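Local coordinates for protein formiminotetrahydrofolate cyclodeaminase (Thermotoga maritima, PDB 1O5H) that probably catalyses the ammonia-releasing cyclisation of 5-formiminotetrahydrofolate to 5,10-methenyltetrahydrofolate, working as an all-helical protein in an assembly of two subunits, at residues C48-M53 against A147-N152; M53-T58 against E136-F141. All coordinates share one frame; numbering follows the deposited sequence.

Contact 1 (C48-M53 against A147-N152); sequences CALAEM and ASDTLN
Leu50 and Met53, one helical turn apart on helix 36-56, meet Asp149 from helix 147-172. Leu50 comes first along the segment. Its CB lies 4.0 Å from the backbone O of Asp149, at the point where the two backbones are nearest, their CA atoms 6.2 Å apart. With CG anti to the carbonyl carbon (chi1 -64°), the branched end is directed at helix 147-172: CD2 passes 4.2 Å from Asp149 OD1, and CD1 lies 4.4 Å from Asn152 CB. Ala51 turns to helix 107-141, where it touches Leu131, Leu135 and Leu138.

Such a pairing illustrates nearly antiparallel packing in a helical bundle: the N-to-C directions of the two short helical segments differ by 157°, their axes approach to 8.7 Å, and no hydrogen bond joins them.

Met53, present as selenomethionine, follows. With CG anti to the backbone N and the chain extended beyond it, the side chain slants across that of Asp149 and brings its terminal CE to the carboxylate oxygen OD2. The polar ends opposite serve the dimer interface instead, Asp149 OD1 accepting a hydrogen bond from Gly36 N of the second subunit and Asn152 ND2 bonding to Asn167 OD1 of that same subunit.

Contact 2 (M53-T58 against E136-F141); sequences MVANFT and EKLAEF
Leu138 of helix 107-141 reaches with one methyl, CD2, to two consecutive residues of helix 36-56, and this apolar contact is the main joint between the segments. CD2 lies 4.1 Å from Ala55 CB and equally near Ala55 CA; the same methyl is 4.2 Å from Val54 CG1. The leucine CG stands beside its backbone N and anti to the carbonyl carbon (chi1 -67°), which carries the branched end across to the other helix. The small alanine lets the backbones draw near, with the CA atoms of Ala55 and Leu138 7.1 Å apart. Ile74 and Val75 of helix 68-100 extend the apolar surroundings, touching Leu138 and Ala55 respectively.

A second contact, of methyl with carbonyl, lies just past the end of helix 36-56, at the last residue of helix 107-141. Thr58 CG2, anti to its own backbone N, approaches Phe141 O to 3.9 Å, whereas the Phe141 ring leads away from the facing segment.

No hydrogen bond joins the two segments; the polar side chain at the contact, Thr58, bonds within its own segment and to Asn143. Its hydroxyl OG1 donates to Val54 O at 2.7 Å, meeting the carbonyl at a C=O...donor angle of 147° and tilted 31° from its plane. Thr58 OG1 also pairs with the backbone N of Asn143, just past helix 107-141, and Phe57 O bonds to Asn143 ND2. The chemistry thus divides the work: shape and apolar burial join the two helices directly, while Thr58 and Asn143 connect the chain just beyond their ends through polar bonds.

In the fold
The two contacts show how one helix can serve two neighbours: helix 36-56 meets helix 147-172 in contact 1 and, in contact 2, helix 107-141, which comes just before helix 147-172 in the chain. Their centres are 8 Å apart, Met53 belongs to both, and contact 2 is nested within the loop closed by contact 1. They also touch directly. Val54 CG2 lies 3.5 Å from Thr150 OG1 and 3.7 Å from Asp149 CB, while Leu138 CD1 lies 3.4 Å from Ala51 O, so three helices share a continuous packed region. Both sites border the second subunit: its Val27 packs on Met53, and its Ala28 O accepts a hydrogen bond from Asn56 ND2.

Contact 1 (C48-M53 against A147-N152)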
loop_
_atom_site.group_PDB
_atom_site.type_symbol
_atom_site.label_atom_id
_atom_site.label_comp_id
_atom_site.label_asym_id
_atom_site.label_seq_id
_atom_site.Cartn_x
_atom_site.Cartn_y
_atom_site.Cartn_z
ATOM N N CYS A 48 -2.303 -9.174 -2.106
ATOM C CA CYS A 48 -2.739 -10.530 -2.424
ATOM C C CYS A 48 -1.532 -11.430 -2.647
ATOM O O CYS A 48 -1.515 -12.597 -2.220
ATOM C CB CYS A 48 -3.668 -10.552 -3.639
ATOM S SG CYS A 48 -5.284 -9.760 -3.350
ATOM N N ALA A 49 -0.502 -10.896 -3.283
ATOM C CA ALA A 49 0.717 -11.666 -3.457
ATOM C C ALA A 49 1.354 -12.076 -2.135
ATOM O O ALA A 49 1.815 -13.203 -2.007
ATOM C CB ALA A 49 1.709 -10.932 -4.323
ATOM N N LEU A 50 1.378 -11.199 -1.138
ATOM C CA LEU A 50 1.899 -11.642 0.154
ATOM C C LEU A 50 1.038 -12.781 0.699
ATOM O O LEU A 50 1.559 -13.796 1.162
ATOM C CB LEU A 50 1.988 -10.501 1.145
ATOM C CG LEU A 50 2.971 -9.399 0.754
ATOM C CD1 LEU A 50 2.570 -8.119 1.448
ATOM C CD2 LEU A 50 4.413 -9.758 1.088
ATOM N N ALA A 51 -0.282 -12.644 0.612
ATOM C CA ALA A 51 -1.140 -13.690 1.136
ATOM C C ALA A 51 -0.848 -14.979 0.399
ATOM O O ALA A 51 -0.795 -16.053 1.003
ATOM C CB ALA A 51 -2.564 -13.328 0.987
ATOM N N GLU A 52 -0.653 -14.881 -0.909
ATOM C CA GLU A 52 -0.279 -16.041 -1.674
ATOM C C GLU A 52 1.057 -16.630 -1.193
ATOM O O GLU A 52 1.189 -17.857 -1.069
ATOM C CB GLU A 52 -0.212 -15.696 -3.150
ATOM C CG GLU A 52 -0.167 -16.923 -4.033
ATOM C CD GLU A 52 -0.236 -16.605 -5.509
ATOM O OE1 GLU A 52 -0.759 -15.541 -5.880
ATOM O OE2 GLU A 52 0.231 -17.439 -6.302
HETATM N N MSE A 53 2.037 -15.767 -0.911
HETATM C CA MSE A 53 3.333 -16.237 -0.436
HETATM C C MSE A 53 3.188 -17.042 0.832
HETATM O O MSE A 53 3.673 -18.158 0.908
HETATM C CB MSE A 53 4.280 -15.089 -0.208
HETATM C CG MSE A 53 5.494 -15.438 0.630
HETATM SE SE MSE A 53 6.596 -13.835 0.685
HETATM C CE MSE A 53 8.123 -14.469 2.052
ATOM N N ALA A 147 4.152 -14.849 9.780
ATOM C CA ALA A 147 3.138 -13.998 10.342
ATOM C C ALA A 147 3.398 -12.558 9.923
ATOM O O ALA A 147 2.465 -11.878 9.495
ATOM C CB ALA A 147 3.091 -14.135 11.802
ATOM N N SER A 148 4.656 -12.119 9.983
ATOM C CA SER A 148 5.007 -10.772 9.556
ATOM C C SER A 148 4.399 -10.475 8.180
ATOM O O SER A 148 3.745 -9.450 7.981
ATOM C CB SER A 148 6.517 -10.589 9.533
ATOM O OG SER A 148 7.031 -10.918 8.264
ATOM N N ASP A 149 4.576 -11.390 7.232
ATOM C CA ASP A 149 4.060 -11.143 5.893
ATOM C C ASP A 149 2.547 -11.076 5.847
ATOM O O ASP A 149 1.981 -10.291 5.109
ATOM C CB ASP A 149 4.586 -12.162 4.915
ATOM C CG ASP A 149 6.049 -12.009 4.676
ATOM O OD1 ASP A 149 6.507 -10.850 4.572
ATOM O OD2 ASP A 149 6.823 -12.984 4.575
ATOM N N THR A 150 1.887 -11.887 6.644
ATOM C CA THR A 150 0.449 -11.773 6.767
ATOM C C THR A 150 0.046 -10.409 7.299
ATOM O O THR A 150 -0.860 -9.774 6.752
ATOM C CB THR A 150 -0.050 -12.841 7.701
ATOM O OG1 THR A 150 0.285 -14.120 7.139
ATOM C CG2 THR A 150 -1.578 -12.816 7.767
ATOM N N LEU A 151 0.713 -9.969 8.367
ATOM C CA LEU A 151 0.395 -8.705 9.005
ATOM C C LEU A 151 0.597 -7.607 7.996
ATOM O O LEU A 151 -0.250 -6.748 7.825
ATOM C CB LEU A 151 1.301 -8.459 10.194
ATOM C CG LEU A 151 0.613 -8.148 11.517
ATOM C CD1 LEU A 151 1.644 -7.672 12.466
ATOM C CD2 LEU A 151 -0.534 -7.117 11.393
ATOM N N ASN A 152 1.714 -7.666 7.296
ATOM C CA ASN A 152 2.019 -6.672 6.317
ATOM C C ASN A 152 0.887 -6.616 5.348
ATOM O O ASN A 152 0.432 -5.525 4.980
ATOM C CB ASN A 152 3.314 -7.028 5.600
ATOM C CG ASN A 152 4.525 -6.775 6.450
ATOM O OD1 ASN A 152 4.422 -6.268 7.584
ATOM N ND2 ASN A 152 5.684 -7.086 5.908
#

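Contact 2 (M53-T58 against E136-F141)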
loop_
_atom_site.group_PDB
_atom_site.type_symbol
_atom_site.label_atom_id
_atom_site.label_comp_id
_atom_site.label_asym_id
_atom_site.label_seq_id
_atom_site.Cartn_x
_atom_site.Cartn_y
_atom_site.Cartn_z
HETATM N N MSE A 53 2.037 -15.767 -0.911
HETATM C CA MSE A 53 3.333 -16.237 -0.436
HETATM C C MSE A 53 3.188 -17.042 0.832
HETATM O O MSE A 53 3.673 -18.158 0.908
HETATM C CB MSE A 53 4.280 -15.089 -0.208
HETATM C CG MSE A 53 5.494 -15.438 0.630
HETATM SE SE MSE A 53 6.596 -13.835 0.685
HETATM C CE MSE A 53 8.123 -14.469 2.052
ATOM N N VAL A 54 2.494 -16.488 1.813
ATOM C CA VAL A 54 2.263 -17.186 3.058
ATOM C C VAL A 54 1.546 -18.515 2.815
ATOM O O VAL A 54 1.899 -19.540 3.425
ATOM C CB VAL A 54 1.491 -16.319 4.069
ATOM C CG1 VAL A 54 1.183 -17.116 5.311
ATOM C CG2 VAL A 54 2.301 -15.045 4.435
ATOM N N ALA A 55 0.568 -18.533 1.914
ATOM C CA ALA A 55 -0.144 -19.787 1.647
ATOM C C ALA A 55 0.770 -20.831 1.013
ATOM O O ALA A 55 0.724 -22.009 1.369
ATOM C CB ALA A 55 -1.332 -19.549 0.784
ATOM N N ASN A 56 1.606 -20.399 0.074
ATOM C CA ASN A 56 2.590 -21.291 -0.524
ATOM C C ASN A 56 3.535 -21.860 0.490
ATOM O O ASN A 56 3.794 -23.057 0.475
ATOM C CB ASN A 56 3.409 -20.570 -1.575
ATOM C CG ASN A 56 2.803 -20.669 -2.945
ATOM O OD1 ASN A 56 2.208 -21.699 -3.313
ATOM N ND2 ASN A 56 2.947 -19.596 -3.728
ATOM N N PHE A 57 4.055 -21.009 1.367
ATOM C CA PHE A 57 4.963 -21.479 2.370
ATOM C C PHE A 57 4.268 -22.297 3.461
ATOM O O PHE A 57 4.911 -22.704 4.419
ATOM C CB PHE A 57 5.708 -20.313 2.974
ATOM C CG PHE A 57 6.943 -19.929 2.229
ATOM C CD1 PHE A 57 8.085 -20.707 2.310
ATOM C CD2 PHE A 57 6.985 -18.751 1.487
ATOM C CE1 PHE A 57 9.243 -20.340 1.641
ATOM C CE2 PHE A 57 8.147 -18.370 0.815
ATOM C CZ PHE A 57 9.275 -19.166 0.897
ATOM N N THR A 58 2.968 -22.546 3.322
ATOM C CA THR A 58 2.239 -23.334 4.313
ATOM C C THR A 58 1.880 -24.700 3.767
ATOM O O THR A 58 1.783 -25.689 4.519
ATOM C CB THR A 58 0.979 -22.599 4.774
ATOM O OG1 THR A 58 1.342 -21.321 5.320
ATOM C CG2 THR A 58 0.341 -23.311 5.950
ATOM N N GLU A 136 -7.377 -13.490 7.457
ATOM C CA GLU A 136 -7.786 -14.048 8.745
ATOM C C GLU A 136 -7.493 -15.563 8.826
ATOM O O GLU A 136 -6.972 -16.061 9.839
ATOM C CB GLU A 136 -9.235 -13.756 9.069
ATOM C CG GLU A 136 -9.541 -14.078 10.508
ATOM C CD GLU A 136 -10.962 -13.775 10.903
ATOM O OE1 GLU A 136 -11.646 -12.966 10.236
ATOM O OE2 GLU A 136 -11.389 -14.350 11.924
ATOM N N LYS A 137 -7.803 -16.292 7.760
ATOM C CA LYS A 137 -7.486 -17.713 7.741
ATOM C C LYS A 137 -5.985 -17.908 7.843
ATOM O O LYS A 137 -5.529 -18.745 8.615
ATOM C CB LYS A 137 -8.082 -18.411 6.518
ATOM C CG LYS A 137 -9.575 -18.691 6.693
ATOM C CD LYS A 137 -10.308 -18.993 5.386
ATOM C CE LYS A 137 -11.803 -19.080 5.639
ATOM N NZ LYS A 137 -12.498 -19.916 4.629
ATOM N N LEU A 138 -5.207 -17.100 7.126
ATOM C CA LEU A 138 -3.757 -17.253 7.195
ATOM C C LEU A 138 -3.180 -16.933 8.594
ATOM O O LEU A 138 -2.323 -17.648 9.103
ATOM C CB LEU A 138 -3.086 -16.405 6.129
ATOM C CG LEU A 138 -3.345 -16.830 4.686
ATOM C CD1 LEU A 138 -2.762 -15.820 3.744
ATOM C CD2 LEU A 138 -2.773 -18.194 4.379
ATOM N N ALA A 139 -3.660 -15.861 9.219
ATOM C CA ALA A 139 -3.247 -15.553 10.572
ATOM C C ALA A 139 -3.407 -16.762 11.460
ATOM O O ALA A 139 -2.570 -17.006 12.335
ATOM C CB ALA A 139 -4.059 -14.412 11.134
ATOM N N GLU A 140 -4.471 -17.531 11.248
ATOM C CA GLU A 140 -4.817 -18.557 12.221
ATOM C C GLU A 140 -4.192 -19.902 11.901
ATOM O O GLU A 140 -3.662 -20.552 12.770
ATOM C CB GLU A 140 -6.334 -18.676 12.346
ATOM C CG GLU A 140 -6.795 -19.499 13.537
ATOM C CD GLU A 140 -8.304 -19.679 13.557
ATOM O OE1 GLU A 140 -9.017 -18.894 12.866
ATOM O OE2 GLU A 140 -8.769 -20.611 14.264
ATOM N N PHE A 141 -4.237 -20.287 10.632
ATOM C CA PHE A 141 -3.834 -21.622 10.185
ATOM C C PHE A 141 -2.599 -21.622 9.311
ATOM O O PHE A 141 -2.090 -22.662 8.977
ATOM C CB PHE A 141 -4.967 -22.272 9.406
ATOM C CG PHE A 141 -6.237 -22.391 10.184
ATOM C CD1 PHE A 141 -6.320 -23.249 11.290
ATOM C CD2 PHE A 141 -7.363 -21.653 9.811
ATOM C CE1 PHE A 141 -7.508 -23.371 12.019
ATOM C CE2 PHE A 141 -8.567 -21.760 10.526
ATOM C CZ PHE A 141 -8.646 -22.621 11.633
#